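Local coordinates for flavohemoprotein (Vibrio cholerae O1 biovar El Tor, PDB 4EH1) that probably converts nitric oxide to nitrate with oxygen and NAD(P)H, this piece being the reductase domain that carries FAD and the nicotinamide nucleotide site, at residues 110-123 / 136-149. Sequence-based numbering, arbitrary orientation.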
# COMPACT_ATOMS: atom_id res chain seq x y z
N TYR A 110 -12.39 17.57 16.50
CA TYR A 110 -12.32 17.38 17.92
C TYR A 110 -12.02 18.72 18.62
O TYR A 110 -11.13 19.47 18.21
CB TYR A 110 -11.25 16.36 18.27
CG TYR A 110 -11.07 16.23 19.74
CD1 TYR A 110 -11.95 15.47 20.48
CD2 TYR A 110 -10.06 16.91 20.40
CE1 TYR A 110 -11.84 15.36 21.81
CE2 TYR A 110 -9.93 16.79 21.77
CZ TYR A 110 -10.83 16.01 22.47
OH TYR A 110 -10.76 15.84 23.84
N VAL A 111 -12.75 19.00 19.69
CA VAL A 111 -12.43 20.18 20.51
C VAL A 111 -12.23 19.71 21.95
O VAL A 111 -13.08 18.98 22.49
CB VAL A 111 -13.52 21.23 20.43
CG1 VAL A 111 -13.29 22.33 21.48
CG2 VAL A 111 -13.60 21.80 19.02
N GLU A 112 -11.09 20.06 22.54
CA GLU A 112 -10.77 19.64 23.90
C GLU A 112 -11.72 20.30 24.90
O GLU A 112 -11.77 21.54 25.03
CB GLU A 112 -9.31 19.94 24.27
CG GLU A 112 -8.90 19.34 25.64
CD GLU A 112 -9.29 17.85 25.77
OE1 GLU A 112 -10.04 17.47 26.70
OE2 GLU A 112 -8.84 17.05 24.92
N ARG A 113 -12.47 19.48 25.61
CA ARG A 113 -13.39 20.02 26.61
C ARG A 113 -13.24 19.33 27.96
O ARG A 113 -14.08 19.50 28.85
CB ARG A 113 -14.84 19.91 26.11
CG ARG A 113 -15.14 20.75 24.87
CD ARG A 113 -16.64 20.83 24.61
NE ARG A 113 -16.96 21.44 23.32
CZ ARG A 113 -16.87 20.79 22.16
NH1 ARG A 113 -16.46 19.52 22.13
NH2 ARG A 113 -17.17 21.40 21.02
N GLU A 114 -12.17 18.55 28.10
CA GLU A 114 -11.88 17.84 29.35
C GLU A 114 -13.03 16.93 29.73
O GLU A 114 -13.35 16.79 30.90
CB GLU A 114 -11.56 18.83 30.49
CG GLU A 114 -10.16 19.43 30.33
CD GLU A 114 -9.73 20.35 31.46
OE1 GLU A 114 -10.25 20.19 32.59
OE2 GLU A 114 -8.84 21.22 31.22
N ARG A 115 -13.66 16.33 28.73
CA ARG A 115 -14.68 15.33 28.96
C ARG A 115 -14.13 14.00 28.49
O ARG A 115 -13.22 13.96 27.68
CB ARG A 115 -15.94 15.63 28.14
CG ARG A 115 -16.66 16.93 28.51
CD ARG A 115 -17.64 17.28 27.41
NE ARG A 115 -18.41 18.47 27.70
CZ ARG A 115 -19.11 19.17 26.81
NH1 ARG A 115 -19.15 18.79 25.54
NH2 ARG A 115 -19.77 20.26 27.20
N PRO A 116 -14.69 12.90 28.99
CA PRO A 116 -14.39 11.60 28.38
C PRO A 116 -14.86 11.62 26.93
O PRO A 116 -15.81 12.33 26.58
CB PRO A 116 -15.19 10.61 29.22
CG PRO A 116 -15.55 11.31 30.45
CD PRO A 116 -15.58 12.78 30.16
N VAL A 117 -14.19 10.85 26.09
CA VAL A 117 -14.39 10.95 24.66
C VAL A 117 -14.78 9.60 24.06
O VAL A 117 -14.07 8.60 24.28
CB VAL A 117 -13.09 11.48 23.95
CG1 VAL A 117 -13.18 11.30 22.45
CG2 VAL A 117 -12.89 12.93 24.27
N VAL A 118 -15.90 9.57 23.34
CA VAL A 118 -16.27 8.36 22.60
C VAL A 118 -16.19 8.58 21.08
O VAL A 118 -16.78 9.52 20.55
CB VAL A 118 -17.66 7.78 23.06
CG1 VAL A 118 -17.95 6.48 22.35
CG2 VAL A 118 -17.66 7.50 24.56
N LEU A 119 -15.41 7.75 20.40
CA LEU A 119 -15.31 7.83 18.95
C LEU A 119 -16.05 6.61 18.38
O LEU A 119 -15.78 5.47 18.78
CB LEU A 119 -13.85 7.79 18.48
CG LEU A 119 -12.89 8.77 19.16
CD1 LEU A 119 -11.49 8.68 18.56
CD2 LEU A 119 -13.43 10.20 19.06
N ILE A 120 -16.96 6.86 17.45
CA ILE A 120 -17.80 5.84 16.86
C ILE A 120 -17.80 6.00 15.35
O ILE A 120 -18.15 7.06 14.83
CB ILE A 120 -19.27 5.96 17.33
CG1 ILE A 120 -19.33 6.05 18.86
CG2 ILE A 120 -20.12 4.78 16.78
CD1 ILE A 120 -20.76 6.25 19.43
N SER A 121 -17.44 4.95 14.65
CA SER A 121 -17.47 5.01 13.20
C SER A 121 -17.66 3.63 12.58
O SER A 121 -17.51 2.62 13.27
CB SER A 121 -16.17 5.62 12.67
OG SER A 121 -15.06 4.88 13.15
N ALA A 122 -17.95 3.64 11.27
CA ALA A 122 -18.11 2.43 10.47
C ALA A 122 -17.44 2.57 9.13
O ALA A 122 -17.52 3.61 8.47
CB ALA A 122 -19.61 2.13 10.24
N GLY A 123 -16.80 1.50 8.69
CA GLY A 123 -16.20 1.49 7.37
C GLY A 123 -15.16 2.60 7.26
O GLY A 123 -14.26 2.70 8.08
N LEU A 136 -5.03 12.81 20.08
CA LEU A 136 -5.25 12.58 21.50
C LEU A 136 -4.09 11.80 22.10
O LEU A 136 -3.79 11.96 23.26
CB LEU A 136 -6.57 11.83 21.73
CG LEU A 136 -7.82 12.61 21.28
CD1 LEU A 136 -9.11 11.81 21.57
CD2 LEU A 136 -7.94 13.97 21.93
N ALA A 137 -3.43 10.95 21.29
CA ALA A 137 -2.27 10.20 21.77
C ALA A 137 -1.13 11.17 22.08
O ALA A 137 -0.53 11.13 23.16
CB ALA A 137 -1.82 9.20 20.73
N LYS A 138 -0.86 12.03 21.11
CA LYS A 138 0.12 13.09 21.23
C LYS A 138 -0.11 13.95 22.49
O LYS A 138 0.84 14.32 23.17
CB LYS A 138 0.06 13.94 19.95
CG LYS A 138 0.99 15.13 19.93
CD LYS A 138 0.92 15.86 18.58
CE LYS A 138 1.25 14.93 17.40
NZ LYS A 138 1.46 15.71 16.12
N GLN A 139 -1.38 14.22 22.80
CA GLN A 139 -1.75 15.06 23.93
C GLN A 139 -1.94 14.30 25.23
O GLN A 139 -2.36 14.88 26.24
CB GLN A 139 -3.01 15.88 23.59
CG GLN A 139 -2.71 16.90 22.51
CD GLN A 139 -3.94 17.53 21.90
OE1 GLN A 139 -5.07 17.25 22.31
NE2 GLN A 139 -3.73 18.39 20.92
N ASN A 140 -1.62 13.01 25.21
CA ASN A 140 -1.79 12.17 26.39
C ASN A 140 -3.16 12.20 27.03
O ASN A 140 -3.29 12.18 28.25
CB ASN A 140 -0.74 12.56 27.43
CG ASN A 140 0.63 12.25 26.96
OD1 ASN A 140 0.89 11.13 26.51
ND2 ASN A 140 1.53 13.24 27.03
N LYS A 141 -4.19 12.25 26.19
CA LYS A 141 -5.55 12.34 26.68
C LYS A 141 -5.92 11.02 27.32
O LYS A 141 -5.61 9.96 26.78
CB LYS A 141 -6.48 12.62 25.50
CG LYS A 141 -7.96 12.51 25.79
CD LYS A 141 -8.47 13.74 26.52
CE LYS A 141 -9.99 13.73 26.54
NZ LYS A 141 -10.52 14.74 27.51
N SER A 142 -6.55 11.05 28.47
CA SER A 142 -7.06 9.81 29.04
C SER A 142 -8.61 9.74 28.87
O SER A 142 -9.26 10.72 28.51
CB SER A 142 -6.64 9.72 30.51
OG SER A 142 -7.50 10.50 31.29
N GLY A 143 -9.19 8.58 29.12
CA GLY A 143 -10.64 8.41 29.01
C GLY A 143 -11.16 8.40 27.57
O GLY A 143 -12.14 9.08 27.25
N VAL A 144 -10.51 7.64 26.71
CA VAL A 144 -10.94 7.51 25.32
C VAL A 144 -11.49 6.10 25.01
O VAL A 144 -10.86 5.10 25.35
CB VAL A 144 -9.80 7.86 24.32
CG1 VAL A 144 -10.30 7.76 22.86
CG2 VAL A 144 -9.25 9.28 24.57
N THR A 145 -12.68 6.05 24.41
CA THR A 145 -13.28 4.81 23.94
C THR A 145 -13.46 4.85 22.40
O THR A 145 -14.01 5.81 21.84
CB THR A 145 -14.66 4.55 24.59
OG1 THR A 145 -14.51 4.52 26.01
CG2 THR A 145 -15.24 3.20 24.14
N TYR A 146 -12.98 3.82 21.73
CA TYR A 146 -13.10 3.75 20.29
C TYR A 146 -14.06 2.61 19.88
O TYR A 146 -13.83 1.44 20.19
CB TYR A 146 -11.72 3.48 19.73
CG TYR A 146 -11.60 3.40 18.23
CD1 TYR A 146 -11.58 2.16 17.59
CD2 TYR A 146 -11.44 4.55 17.46
CE1 TYR A 146 -11.44 2.06 16.22
CE2 TYR A 146 -11.31 4.47 16.08
CZ TYR A 146 -11.30 3.22 15.47
OH TYR A 146 -11.15 3.11 14.10
N LEU A 147 -15.15 2.95 19.21
CA LEU A 147 -16.13 1.93 18.80
C LEU A 147 -16.18 1.91 17.28
O LEU A 147 -16.41 2.94 16.64
CB LEU A 147 -17.52 2.22 19.39
CG LEU A 147 -17.63 2.48 20.90
CD1 LEU A 147 -19.05 2.86 21.28
CD2 LEU A 147 -17.20 1.30 21.74
N TYR A 148 -15.96 0.73 16.70
CA TYR A 148 -15.78 0.59 15.25
C TYR A 148 -16.59 -0.59 14.69
O TYR A 148 -16.59 -1.69 15.26
CB TYR A 148 -14.28 0.40 14.91
CG TYR A 148 -14.02 0.40 13.41
CD1 TYR A 148 -14.38 1.49 12.62
CD2 TYR A 148 -13.45 -0.71 12.77
CE1 TYR A 148 -14.19 1.49 11.23
CE2 TYR A 148 -13.25 -0.73 11.36
CZ TYR A 148 -13.60 0.38 10.62
OH TYR A 148 -13.39 0.40 9.26
N ALA A 149 -17.28 -0.35 13.58
CA ALA A 149 -18.02 -1.41 12.88
C ALA A 149 -17.53 -1.54 11.44
O ALA A 149 -17.40 -0.55 10.73
CB ALA A 149 -19.53 -1.14 12.92
O HOH W 1 -6.29 16.71 24.46
O HOH W 2 -14.71 7.17 27.00
O HOH W 3 -14.39 4.97 15.72
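K141, in the loop between helix 126-138 and strand 144-150, reaches into the turn ahead of strand 117-122. From CB, which points toward that turn, CG leaves anti to the backbone N (chi1 170°) and the chain then bends at chi2, which carries CD alongside the carboxylate of E112, 3.7 Å from E112 OE2. CE follows, 3.5 Å from Y110 OH and in contact with V117 CG2. The ammonium ends between two acceptors: NZ forms a salt bridge with E112, its hydrogen bond to OE1 (2.9 Å) using the syn lone pair, and donates to R115 O at 2.8 Å from above the carbonyl plane. E112 OE1 also accepts from E114 N, and E112 OE2 accepts a hydrogen bond from Y110 OH, so the carboxylate is gripped through both oxygens. L136 lays CD2 over one face of the Y110 ring in a CH-pi contact, while its CD1 meets V117 CG1 tip to tip.

Beyond this turn the strands pair in parallel, V117 with V144 through A122 with A149, by backbone bonds nearly straight from V117 to L147 and more bent from S121 to G123. At the far end Y148 OH donates to G123 O (2.7 Å), lying at the ring edge; G123 probably belongs to the NADP(+) site. With helix 126-138 the two strands form a right-handed beta-alpha-beta unit of the NAD-binding domain: L119, S121, Y146 and Y148 face the helix, and strands 203-208 and 172-177 flank the pair.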